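Local atomic coordinates of leucine--tRNA ligase (Agrobacterium radiobacter, PDB entry 5AH5), a protein that probably joins L-leucine to its cognate tRNA at the expense of ATP, as a class I aminoacyl-tRNA synthetase that also carries an editing domain. Residues A84-R89 / R419-G424; S460-D465 / P484-T489; Q661-I666 / P742-R747; V755-I760 / N806-L811. All coordinates share one frame; numbering follows the deposited sequence.

Contact 1 (A84-R89 / R419-G424)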
# COMPACT_ATOMS: atom_id res chain seq x y z
N ALA B 84 -2.48 17.85 6.53
CA ALA B 84 -1.66 19.02 6.82
C ALA B 84 -2.55 20.18 7.30
O ALA B 84 -2.18 20.89 8.23
CB ALA B 84 -0.91 19.49 5.57
N GLU B 85 -3.65 20.40 6.62
CA GLU B 85 -4.44 21.65 6.83
C GLU B 85 -5.04 21.69 8.27
O GLU B 85 -4.91 22.70 9.00
CB GLU B 85 -5.52 21.84 5.76
CG GLU B 85 -6.13 23.28 5.92
CD GLU B 85 -7.18 23.64 4.94
OE1 GLU B 85 -7.83 22.76 4.41
OE2 GLU B 85 -7.36 24.86 4.66
N ASN B 86 -5.65 20.56 8.69
CA ASN B 86 -6.20 20.40 10.07
C ASN B 86 -5.10 20.49 11.07
O ASN B 86 -5.24 21.10 12.12
CB ASN B 86 -7.02 19.08 10.19
CG ASN B 86 -8.27 19.14 9.36
OD1 ASN B 86 -8.76 20.23 9.06
ND2 ASN B 86 -8.79 18.02 8.97
N ALA B 87 -3.92 19.95 10.78
CA ALA B 87 -2.89 20.01 11.82
C ALA B 87 -2.40 21.46 11.98
O ALA B 87 -2.08 21.95 13.09
CB ALA B 87 -1.75 19.08 11.53
N ALA B 88 -2.26 22.13 10.86
CA ALA B 88 -1.88 23.55 10.91
C ALA B 88 -2.98 24.35 11.60
O ALA B 88 -2.65 25.12 12.43
CB ALA B 88 -1.58 24.10 9.54
N ARG B 89 -4.25 24.10 11.35
CA ARG B 89 -5.31 24.84 12.03
C ARG B 89 -5.24 24.60 13.55
O ARG B 89 -5.28 25.53 14.32
CB ARG B 89 -6.67 24.40 11.47
CG ARG B 89 -7.84 25.35 11.66
CD ARG B 89 -9.11 24.78 11.00
NE ARG B 89 -9.03 24.79 9.53
CZ ARG B 89 -10.06 24.58 8.69
NH1 ARG B 89 -11.30 24.35 9.14
NH2 ARG B 89 -9.84 24.62 7.39
N ARG B 419 -13.01 19.91 -3.39
CA ARG B 419 -13.07 20.14 -1.97
C ARG B 419 -13.24 21.64 -1.72
O ARG B 419 -12.55 22.44 -2.34
CB ARG B 419 -11.77 19.62 -1.33
CG ARG B 419 -11.57 18.13 -1.62
CD ARG B 419 -12.58 17.30 -0.86
NE ARG B 419 -12.36 15.88 -1.12
CZ ARG B 419 -13.00 15.19 -2.03
NH1 ARG B 419 -13.97 15.74 -2.76
NH2 ARG B 419 -12.68 13.91 -2.20
N GLN B 420 -14.10 22.01 -0.77
CA GLN B 420 -14.35 23.45 -0.45
C GLN B 420 -13.38 23.83 0.60
O GLN B 420 -13.71 24.22 1.73
CB GLN B 420 -15.81 23.75 -0.03
CG GLN B 420 -16.86 23.38 -1.12
CD GLN B 420 -16.90 21.85 -1.45
OE1 GLN B 420 -16.99 21.07 -0.53
NE2 GLN B 420 -16.81 21.45 -2.72
N ARG B 421 -12.12 23.78 0.21
CA ARG B 421 -11.01 23.98 1.13
C ARG B 421 -9.92 24.81 0.47
O ARG B 421 -9.77 24.73 -0.70
CB ARG B 421 -10.46 22.59 1.44
CG ARG B 421 -11.32 21.88 2.44
CD ARG B 421 -10.67 22.29 3.72
NE ARG B 421 -11.44 21.83 4.76
CZ ARG B 421 -10.96 21.44 5.94
NH1 ARG B 421 -9.68 21.53 6.30
NH2 ARG B 421 -11.85 21.00 6.76
N TYR B 422 -9.20 25.57 1.27
CA TYR B 422 -8.06 26.35 0.86
C TYR B 422 -6.81 25.49 0.47
O TYR B 422 -6.20 25.70 -0.60
CB TYR B 422 -7.65 27.28 2.00
CG TYR B 422 -6.38 28.07 1.78
CD1 TYR B 422 -6.33 29.19 0.92
CD2 TYR B 422 -5.23 27.77 2.47
CE1 TYR B 422 -5.14 29.92 0.74
CE2 TYR B 422 -4.06 28.43 2.25
CZ TYR B 422 -4.03 29.55 1.40
OH TYR B 422 -2.84 30.24 1.23
N TRP B 423 -6.45 24.52 1.33
CA TRP B 423 -5.11 23.96 1.29
C TRP B 423 -5.14 22.72 0.43
O TRP B 423 -5.24 21.57 0.94
CB TRP B 423 -4.56 23.76 2.69
CG TRP B 423 -3.14 23.35 2.68
CD1 TRP B 423 -2.64 22.11 3.07
CD2 TRP B 423 -2.00 24.12 2.22
NE1 TRP B 423 -1.30 22.10 2.92
CE2 TRP B 423 -0.87 23.29 2.37
CE3 TRP B 423 -1.83 25.42 1.67
CZ2 TRP B 423 0.42 23.73 2.04
CZ3 TRP B 423 -0.55 25.86 1.32
CH2 TRP B 423 0.57 25.00 1.49
N GLY B 424 -5.17 22.97 -0.88
CA GLY B 424 -5.06 21.90 -1.91
C GLY B 424 -4.77 22.52 -3.25
O GLY B 424 -4.70 23.78 -3.42
O HOH W 1 -9.91 25.33 4.12

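Contact 2 (S460-D465 / P484-T489)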
# COMPACT_ATOMS: atom_id res chain seq x y z
N SER B 460 -16.86 28.46 -0.23
CA SER B 460 -15.52 27.87 -0.01
C SER B 460 -14.54 28.96 0.40
O SER B 460 -14.74 30.10 0.06
CB SER B 460 -15.01 27.26 -1.30
OG SER B 460 -14.39 28.28 -2.09
N PRO B 461 -13.41 28.59 1.04
CA PRO B 461 -12.46 29.62 1.44
C PRO B 461 -11.91 30.45 0.26
O PRO B 461 -11.70 31.67 0.44
CB PRO B 461 -11.35 28.83 2.13
CG PRO B 461 -12.01 27.59 2.64
CD PRO B 461 -13.16 27.29 1.73
N LEU B 462 -11.70 29.84 -0.91
CA LEU B 462 -11.12 30.63 -2.02
C LEU B 462 -12.13 31.59 -2.58
O LEU B 462 -11.76 32.65 -3.01
CB LEU B 462 -10.58 29.77 -3.14
CG LEU B 462 -9.29 29.01 -2.79
CD1 LEU B 462 -9.05 27.90 -3.82
CD2 LEU B 462 -8.14 29.98 -2.71
N SER B 463 -13.41 31.19 -2.60
CA SER B 463 -14.49 32.02 -3.06
C SER B 463 -14.61 33.38 -2.35
O SER B 463 -15.23 34.25 -2.87
CB SER B 463 -15.85 31.29 -2.94
OG SER B 463 -16.32 31.44 -1.63
N ARG B 464 -14.02 33.54 -1.18
CA ARG B 464 -14.09 34.75 -0.38
C ARG B 464 -13.06 35.75 -0.80
O ARG B 464 -13.01 36.86 -0.22
CB ARG B 464 -13.82 34.40 1.09
CG ARG B 464 -14.86 33.46 1.67
CD ARG B 464 -14.38 32.81 2.96
NE ARG B 464 -15.15 31.60 3.21
CZ ARG B 464 -14.85 30.67 4.10
NH1 ARG B 464 -13.82 30.80 4.92
NH2 ARG B 464 -15.61 29.61 4.14
N ASP B 465 -12.18 35.34 -1.71
CA ASP B 465 -11.03 36.14 -2.08
C ASP B 465 -11.33 36.67 -3.43
O ASP B 465 -11.00 36.02 -4.41
CB ASP B 465 -9.74 35.30 -2.15
CG ASP B 465 -8.52 36.16 -2.35
OD1 ASP B 465 -8.66 37.23 -3.03
OD2 ASP B 465 -7.42 35.83 -1.83
N PRO B 484 -13.85 27.87 -7.44
CA PRO B 484 -13.56 28.15 -6.03
C PRO B 484 -13.00 26.96 -5.19
O PRO B 484 -12.70 27.16 -3.99
CB PRO B 484 -14.93 28.57 -5.50
CG PRO B 484 -15.91 27.73 -6.30
CD PRO B 484 -15.29 27.61 -7.66
N ASP B 485 -12.89 25.77 -5.79
CA ASP B 485 -12.56 24.51 -5.05
C ASP B 485 -11.18 24.00 -5.40
O ASP B 485 -10.59 24.40 -6.45
CB ASP B 485 -13.60 23.43 -5.33
CG ASP B 485 -14.98 23.78 -4.75
OD1 ASP B 485 -15.03 24.68 -3.87
OD2 ASP B 485 -15.99 23.17 -5.15
N THR B 486 -10.66 23.14 -4.51
CA THR B 486 -9.35 22.55 -4.64
C THR B 486 -9.44 21.03 -4.84
O THR B 486 -10.50 20.40 -4.62
CB THR B 486 -8.42 22.96 -3.53
OG1 THR B 486 -8.91 22.56 -2.24
CG2 THR B 486 -8.17 24.45 -3.58
N MET B 487 -8.34 20.45 -5.26
CA MET B 487 -8.33 19.02 -5.47
C MET B 487 -8.09 18.27 -4.15
O MET B 487 -7.24 18.60 -3.33
CB MET B 487 -7.26 18.65 -6.50
CG MET B 487 -7.48 19.29 -7.86
SD MET B 487 -6.31 18.69 -9.07
CE MET B 487 -6.18 20.06 -10.25
N ASP B 488 -8.83 17.21 -3.97
CA ASP B 488 -8.52 16.29 -2.83
C ASP B 488 -7.07 15.74 -2.82
O ASP B 488 -6.51 15.51 -3.88
CB ASP B 488 -9.48 15.15 -2.81
CG ASP B 488 -9.43 14.39 -1.47
OD1 ASP B 488 -9.91 14.93 -0.40
OD2 ASP B 488 -8.88 13.24 -1.51
N THR B 489 -6.49 15.63 -1.63
CA THR B 489 -5.16 15.03 -1.39
C THR B 489 -4.92 13.68 -2.12
O THR B 489 -3.81 13.42 -2.59
CB THR B 489 -4.85 14.87 0.10
OG1 THR B 489 -3.54 14.33 0.26
CG2 THR B 489 -5.84 13.98 0.85
O HOH W 2 -11.51 26.75 -1.41

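Contact 3 (Q661-I666 / P742-R747)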
# COMPACT_ATOMS: atom_id res chain seq x y z
N GLN B 661 28.66 -22.53 7.23
CA GLN B 661 27.61 -21.82 7.96
C GLN B 661 27.43 -20.37 7.39
O GLN B 661 26.31 -19.92 7.20
CB GLN B 661 27.94 -21.82 9.44
CG GLN B 661 27.66 -23.16 10.12
CD GLN B 661 26.43 -23.07 10.99
OE1 GLN B 661 26.51 -22.85 12.22
NE2 GLN B 661 25.27 -23.13 10.34
N LEU B 662 28.53 -19.74 7.06
CA LEU B 662 28.55 -18.47 6.41
C LEU B 662 27.89 -18.49 5.07
O LEU B 662 27.13 -17.58 4.78
CB LEU B 662 29.95 -17.90 6.36
CG LEU B 662 30.10 -17.05 7.64
CD1 LEU B 662 30.59 -17.88 8.84
CD2 LEU B 662 30.93 -15.84 7.43
N GLN B 663 28.09 -19.56 4.30
CA GLN B 663 27.52 -19.63 2.98
C GLN B 663 26.04 -19.79 3.06
O GLN B 663 25.32 -19.15 2.28
CB GLN B 663 28.06 -20.82 2.15
CG GLN B 663 29.56 -20.86 2.01
CD GLN B 663 30.11 -19.59 1.51
OE1 GLN B 663 29.66 -19.11 0.50
NE2 GLN B 663 31.18 -19.08 2.16
N LEU B 664 25.58 -20.66 3.96
CA LEU B 664 24.16 -20.70 4.23
C LEU B 664 23.59 -19.32 4.67
O LEU B 664 22.44 -19.07 4.45
CB LEU B 664 23.80 -21.71 5.30
CG LEU B 664 24.26 -23.16 5.05
CD1 LEU B 664 23.76 -24.00 6.21
CD2 LEU B 664 23.80 -23.68 3.68
N ALA B 665 24.35 -18.55 5.44
CA ALA B 665 23.91 -17.31 6.01
C ALA B 665 23.80 -16.29 4.86
O ALA B 665 22.79 -15.59 4.76
CB ALA B 665 24.86 -16.83 7.07
N ILE B 666 24.77 -16.30 3.95
CA ILE B 666 24.68 -15.44 2.74
C ILE B 666 23.39 -15.72 1.99
O ILE B 666 22.61 -14.79 1.67
CB ILE B 666 25.88 -15.64 1.79
CG1 ILE B 666 27.16 -15.16 2.46
CG2 ILE B 666 25.68 -14.94 0.46
CD1 ILE B 666 28.43 -15.55 1.68
N PRO B 742 27.86 -10.13 -0.88
CA PRO B 742 28.48 -11.45 -0.98
C PRO B 742 27.68 -12.41 -1.81
O PRO B 742 26.41 -12.36 -1.85
CB PRO B 742 28.50 -11.94 0.46
CG PRO B 742 28.32 -10.74 1.30
CD PRO B 742 27.53 -9.77 0.50
N THR B 743 28.40 -13.32 -2.44
CA THR B 743 27.80 -14.43 -3.19
C THR B 743 28.23 -15.78 -2.61
O THR B 743 29.34 -15.92 -2.11
CB THR B 743 28.22 -14.35 -4.67
OG1 THR B 743 29.63 -14.42 -4.76
CG2 THR B 743 27.77 -12.99 -5.28
N ILE B 744 27.35 -16.77 -2.70
CA ILE B 744 27.65 -18.11 -2.23
C ILE B 744 28.86 -18.69 -3.00
O ILE B 744 28.88 -18.70 -4.21
CB ILE B 744 26.45 -19.01 -2.35
CG1 ILE B 744 25.40 -18.62 -1.31
CG2 ILE B 744 26.85 -20.47 -2.10
CD1 ILE B 744 24.04 -19.24 -1.56
N ASN B 745 29.91 -19.06 -2.27
CA ASN B 745 31.00 -19.86 -2.84
C ASN B 745 30.58 -21.34 -2.77
O ASN B 745 30.54 -21.91 -1.68
CB ASN B 745 32.30 -19.60 -2.11
CG ASN B 745 33.47 -20.32 -2.76
OD1 ASN B 745 33.41 -21.53 -3.07
ND2 ASN B 745 34.52 -19.58 -2.99
N GLU B 746 30.15 -21.89 -3.92
CA GLU B 746 29.56 -23.25 -4.01
C GLU B 746 30.53 -24.40 -3.62
O GLU B 746 30.07 -25.46 -3.28
CB GLU B 746 28.99 -23.52 -5.42
CG GLU B 746 27.53 -23.09 -5.62
CD GLU B 746 26.52 -24.07 -5.00
OE1 GLU B 746 26.78 -25.31 -4.97
OE2 GLU B 746 25.45 -23.61 -4.53
N ARG B 747 31.83 -24.15 -3.65
CA ARG B 747 32.83 -25.07 -3.06
C ARG B 747 32.69 -25.19 -1.52
O ARG B 747 33.11 -26.21 -0.97
CB ARG B 747 34.31 -24.67 -3.33
CG ARG B 747 34.74 -24.30 -4.75
CD ARG B 747 35.71 -25.27 -5.43
NE ARG B 747 36.84 -25.68 -4.60
CZ ARG B 747 38.10 -25.22 -4.67
NH1 ARG B 747 38.49 -24.29 -5.55
NH2 ARG B 747 39.00 -25.70 -3.82

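Contact 4 (V755-I760 / N806-L811). With nucleotides of chain D.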
# COMPACT_ATOMS: atom_id res chain seq x y z
N VAL B 755 24.64 -34.46 8.48
CA VAL B 755 23.70 -35.05 9.42
C VAL B 755 22.41 -35.36 8.64
O VAL B 755 21.79 -34.49 8.05
CB VAL B 755 23.45 -34.15 10.63
CG1 VAL B 755 22.40 -34.74 11.56
CG2 VAL B 755 24.76 -33.91 11.40
N LEU B 756 22.05 -36.63 8.57
CA LEU B 756 20.88 -37.06 7.77
C LEU B 756 19.82 -37.67 8.70
O LEU B 756 20.10 -38.66 9.32
CB LEU B 756 21.36 -38.13 6.77
CG LEU B 756 20.45 -38.55 5.61
CD1 LEU B 756 20.37 -37.44 4.57
CD2 LEU B 756 20.95 -39.83 4.96
N PRO B 757 18.62 -37.08 8.80
CA PRO B 757 17.58 -37.79 9.57
C PRO B 757 17.09 -39.05 8.86
O PRO B 757 17.03 -39.09 7.61
CB PRO B 757 16.44 -36.76 9.69
CG PRO B 757 16.66 -35.80 8.52
CD PRO B 757 18.17 -35.75 8.36
N VAL B 758 16.73 -40.05 9.67
CA VAL B 758 16.22 -41.30 9.20
C VAL B 758 14.81 -41.48 9.70
O VAL B 758 14.57 -41.39 10.90
CB VAL B 758 17.09 -42.41 9.78
CG1 VAL B 758 16.59 -43.78 9.33
CG2 VAL B 758 18.54 -42.15 9.37
N GLN B 759 13.89 -41.66 8.78
CA GLN B 759 12.52 -42.05 9.09
C GLN B 759 12.28 -43.55 8.79
O GLN B 759 12.89 -44.10 7.93
CB GLN B 759 11.55 -41.26 8.26
CG GLN B 759 11.49 -39.77 8.64
CD GLN B 759 10.72 -38.92 7.64
OE1 GLN B 759 10.64 -39.24 6.46
NE2 GLN B 759 10.22 -37.78 8.11
N ILE B 760 11.34 -44.14 9.50
CA ILE B 760 10.73 -45.40 9.14
C ILE B 760 9.26 -45.15 9.05
O ILE B 760 8.58 -44.67 10.01
CB ILE B 760 11.00 -46.53 10.14
CG1 ILE B 760 12.46 -46.89 10.13
CG2 ILE B 760 10.21 -47.75 9.76
CD1 ILE B 760 12.91 -47.80 11.27
N ASN B 806 21.24 -35.40 0.60
CA ASN B 806 21.62 -34.56 1.68
C ASN B 806 20.45 -34.02 2.53
O ASN B 806 20.67 -33.08 3.28
CB ASN B 806 22.47 -33.41 1.11
CG ASN B 806 23.64 -33.90 0.23
OD1 ASN B 806 24.34 -34.90 0.51
ND2 ASN B 806 23.85 -33.18 -0.85
N ARG B 807 19.23 -34.58 2.44
CA ARG B 807 18.08 -34.05 3.22
C ARG B 807 17.51 -35.11 4.14
O ARG B 807 17.49 -34.91 5.36
CB ARG B 807 16.95 -33.48 2.36
CG ARG B 807 17.40 -32.40 1.36
CD ARG B 807 17.12 -30.93 1.73
NE ARG B 807 15.79 -30.65 2.31
CZ ARG B 807 14.61 -30.69 1.67
NH1 ARG B 807 14.51 -31.05 0.38
NH2 ARG B 807 13.50 -30.37 2.33
N ILE B 808 17.03 -36.21 3.58
CA ILE B 808 16.36 -37.21 4.39
C ILE B 808 16.40 -38.62 3.78
O ILE B 808 16.50 -38.77 2.58
CB ILE B 808 14.94 -36.75 4.64
CG1 ILE B 808 14.38 -37.48 5.85
CG2 ILE B 808 14.08 -36.94 3.38
CD1 ILE B 808 13.32 -36.74 6.60
N ILE B 809 16.33 -39.64 4.63
CA ILE B 809 16.00 -41.02 4.14
C ILE B 809 14.85 -41.60 4.94
O ILE B 809 14.90 -41.65 6.17
CB ILE B 809 17.22 -41.97 4.07
CG1 ILE B 809 16.81 -43.29 3.41
CG2 ILE B 809 17.86 -42.18 5.44
CD1 ILE B 809 17.96 -44.08 2.92
N ASN B 810 13.77 -41.93 4.23
CA ASN B 810 12.64 -42.62 4.81
C ASN B 810 12.60 -44.09 4.32
O ASN B 810 12.51 -44.35 3.12
CB ASN B 810 11.36 -41.94 4.44
CG ASN B 810 10.18 -42.54 5.10
OD1 ASN B 810 10.24 -43.05 6.20
ND2 ASN B 810 9.05 -42.53 4.38
N LEU B 811 12.72 -45.02 5.25
CA LEU B 811 12.60 -46.47 4.95
C LEU B 811 11.13 -46.92 5.02
O LEU B 811 10.46 -46.66 6.02
CB LEU B 811 13.40 -47.24 5.95
CG LEU B 811 14.86 -46.84 6.11
CD1 LEU B 811 15.52 -47.61 7.26
CD2 LEU B 811 15.61 -47.02 4.82
P G D 19 9.00 -29.16 4.09
OP1 G D 19 8.69 -28.45 5.33
OP2 G D 19 9.89 -28.66 3.06
O5' G D 19 9.65 -30.56 4.53
C5' G D 19 9.21 -31.25 5.74
C4' G D 19 10.16 -32.39 6.05
O4' G D 19 10.03 -33.39 5.01
C3' G D 19 11.64 -31.99 6.05
O3' G D 19 12.44 -32.62 7.01
C2' G D 19 12.13 -32.44 4.69
O2' G D 19 13.51 -32.64 4.51
C1' G D 19 11.32 -33.71 4.51
N9 G D 19 11.16 -34.18 3.14
C8 G D 19 11.33 -33.47 1.97
N7 G D 19 11.07 -34.18 0.90
C5 G D 19 10.68 -35.42 1.40
C6 G D 19 10.26 -36.59 0.72
O6 G D 19 10.11 -36.77 -0.50
N1 G D 19 9.96 -37.62 1.60
C2 G D 19 10.05 -37.53 2.97
N2 G D 19 9.70 -38.64 3.66
N3 G D 19 10.44 -36.45 3.62
C4 G D 19 10.73 -35.43 2.77
P C D 17 7.66 -22.45 -0.48
OP1 C D 17 6.83 -21.39 -1.11
OP2 C D 17 7.48 -22.74 0.97
O5' C D 17 7.46 -23.82 -1.26
C5' C D 17 8.02 -24.07 -2.58
C4' C D 17 8.41 -25.53 -2.76
O4' C D 17 9.83 -25.70 -2.56
C3' C D 17 7.78 -26.55 -1.81
O3' C D 17 6.46 -26.85 -2.28
C2' C D 17 8.84 -27.68 -1.71
O2' C D 17 8.59 -28.93 -2.31
C1' C D 17 10.07 -27.08 -2.41
N1 C D 17 11.38 -27.30 -1.74
C2 C D 17 11.63 -26.73 -0.48
O2 C D 17 10.75 -26.06 0.07
N3 C D 17 12.84 -26.94 0.11
C4 C D 17 13.77 -27.68 -0.51
N4 C D 17 14.94 -27.86 0.11
C5 C D 17 13.54 -28.26 -1.79
C6 C D 17 12.34 -28.05 -2.36
P U D 20 12.69 -31.91 8.39
OP1 U D 20 11.35 -31.70 8.98
OP2 U D 20 13.62 -30.82 8.20
O5' U D 20 13.49 -33.04 9.18
C5' U D 20 12.82 -34.24 9.58
C4' U D 20 13.03 -34.44 11.05
O4' U D 20 14.45 -34.61 11.28
C3' U D 20 12.57 -33.29 11.94
O3' U D 20 12.00 -33.80 13.15
C2' U D 20 13.87 -32.55 12.23
O2' U D 20 13.87 -31.81 13.42
C1' U D 20 14.88 -33.70 12.28
N1 U D 20 16.26 -33.30 11.97
C2 U D 20 17.21 -33.41 12.95
O2 U D 20 16.97 -33.87 14.04
N3 U D 20 18.46 -32.99 12.59
C4 U D 20 18.86 -32.48 11.37
O4 U D 20 20.04 -32.17 11.20
C5 U D 20 17.82 -32.40 10.40
C6 U D 20 16.58 -32.78 10.73

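Contact 1 (A84-R89 / R419-G424)
Glu85 and Trp423 mark the closest backbone approach, with their CA atoms 6.0 Å apart. Residues 84-89 are helical. Residues 419-424 leave a strand as a loop with two inverse gamma turns, centred on Gln420 and Trp423.

Glu85 CG stands anti to the backbone N (chi1 -171°) and the chain continues extended, which carries the carboxylate straight out to the loop. Arg421 NH1 gives Glu85 OE1 a nearly straight hydrogen bond of 2.9 Å, part of a salt bridge. The oxygen lies in the guanidinium plane, but the nitrogen comes from above the carboxylate plane. The same NH1 binds Asn86 OD1 at 3.2 Å, also at the guanidinium edge. Arg421 NH2 pairs with Glu160, which also takes a bond from Asn86 ND2.

In one of its two modelled conformers Arg89 lies flat on a face of Arg421, planes 21° apart. This stack and the long 3.7 Å from Arg89 NH2 to Glu85 OE2 are less certain. Glu85 is the acid common to both arginines; Glu160 is a second partner of Arg421, and the acids probably balance the guanidinium groups.

The network joins helix 82-91 of the class I catalytic region to the loop between strands 415-419 and 425-432. The side chain of Ala84 is about 10 Å from the bound leucyl-adenylate analogue.

A water bridges Glu85 OE2 and the backbone N of Tyr422. Trp423 CB packs against the same carboxylate, 3.5 Å from Glu85 CD. Ala84 CB meets the indole obliquely, 3.7 Å from Trp423 NE1, which is hydrogen-bonded to Ser79 O.

Contact 2 (S460-D465 / P484-T489)
The backbones come closest at Ser463 and Pro484, whose CA atoms are 5.0 Å apart; residues 461-464 have helical torsions, while 484-489 pass through the short strand 486-487.

Ser460 makes the polar link. Its OG donates to the carbonyl O of Pro484 at 2.8 Å, coming from above the carbonyl plane. The hydroxyl sits between the backbone N and the carbonyl carbon (chi1 85°). From there it also accepts a bond from Ser463 N, at 3.1 Å and 164°. This is an ST motif, and it links the turn's own backbone to the neighbouring segment through one oxygen. Ser463 OG closes the turn by donating to Ser460 O at 2.7 Å, in the carbonyl plane and on a lone pair.

A water takes the N-H of Leu462 and donates to Pro484 O. The Pro484 carbonyl is therefore held twice, by the serine hydroxyl and by this water.

The contact lies at the base of the zinc-bearing insertion of the catalytic region, away from the metal itself. The chain between the two segments carries Cys473 and Cys476, two of the four zinc ligands. Contact 2 thus joins the two ends of that excursion.

Leu462 CD1 meets Thr486 CG2 at 3.6 Å, the side chains crossing at about a right angle. Leu462 CB comes within 3.5 Å of Pro484 O. Ser463 CB touches Pro484 CB at 3.8 Å. Asp485 OD1 lies 3.6 Å from Ser460 CB, and its OD2 accepts from Gln420 NE2. Thr486 OG1 is probably hydrogen-bonded to Arg421 O, while Leu462 also packs on Trp468 of helix 466-469.

Contact 3 (Q661-I666 / P742-R747)
Gln663 is folded back at chi2 (-52°), with CG beside its own backbone N, and this turns the amide toward the loop 742-747. Its OE1 accepts from Asn745 N at 2.8 Å, with an N-H...O angle of 151°. The donor stands above the carbonyl plane of the amide rather than on a lone pair. OE1 also lies 3.5 Å from Ile744 CA. The amide's other end, NE2, makes a weak bond back to Ala659 O on the same helix, which would limit its rotation.

Ile666, about one turn further along, does the apolar work with two branches. CD1 reaches Pro742 CB at 3.8 Å, and CG2 lies 3.5 Å from Pro742 O. CG2 also touches Ile744 CG1 at 4.1 Å. Ile744 CG1 in turn rests against the carbonyl of Gln663, 3.6 Å from its O. Pro742 packs behind on Leu710 and Arg713 of helix 701-715.

The loop thus lies along helix 653-674 on the way to strand 753-760. Here an extended segment is laid on the helical bundle of the class I anticodon-binding domain, where the chain leaves the bundle for the C-terminal sheet.

Contact 4 (V755-I760 / N806-L811)
Gln759 and Ile808 touch, Ile808 CD1 3.5 Å from Gln759 CD, and both meet G19 of chain D. The base N2 donates to Gln759 OE1 at 3.0 Å. Gln759 CG is anti to the carbonyl carbon (chi1 -69°) and the chain runs extended, which takes OE1 out to the base. Ile808 CG2 lies 3.7 Å from the guanine N3. Arg807 NH2 is 3.1 Å from the G19 O2', and N4 of C17 of chain D sits over one guanidinium face. Pro757 CB touches O4' of U20 of chain D at 3.3 Å.

The Asn810 amide is turned 82° from that of Gln759. Its ND2 binds O2 of a further cytosine, and its OD1 accepts from Gly762 N.

Apart from Arg807, in the loop just before, these residues stand on two parallel central strands of the four-stranded C-terminal sheet, which here grips the tRNA. Ile809 N bonds to Pro757 O, Gln759 N to Ile809 O at 2.8 Å, and Leu811 N to Gln759 O. Toward strand 798-804, Arg807 and Ile808 both face Val804 in a classic beta bulge.

On the other face, Val758 CG2 and Ile809 CG2 lie side by side, 4.0 Å apart. Leu811 packs with Ile760. Val783 of helix 776-785 backs Val758, Ile809 and Leu811.

Overall arrangement
Contacts 1 and 2 are mostly buried neighbours, with centres about 10 Å apart. They touch directly: Arg419 forms a salt bridge with Asp488. Contact 1 belongs to the catalytic region, and contact 2 lies at the base of the zinc-bearing insertion. Contact 1 relies on charge, while contact 2 relies on hydroxyls and a carbonyl. Contacts 3 and 4 lie across the chain's centre, their centres about 24 Å apart. Contact 3 is partly exposed and joins loop to helix with one hydrogen bond from a backbone N-H to a glutamine carbonyl, and with aliphatic packing. Contact 4 is a buried strand pair, built on backbone bonds, with one face given over to tRNA.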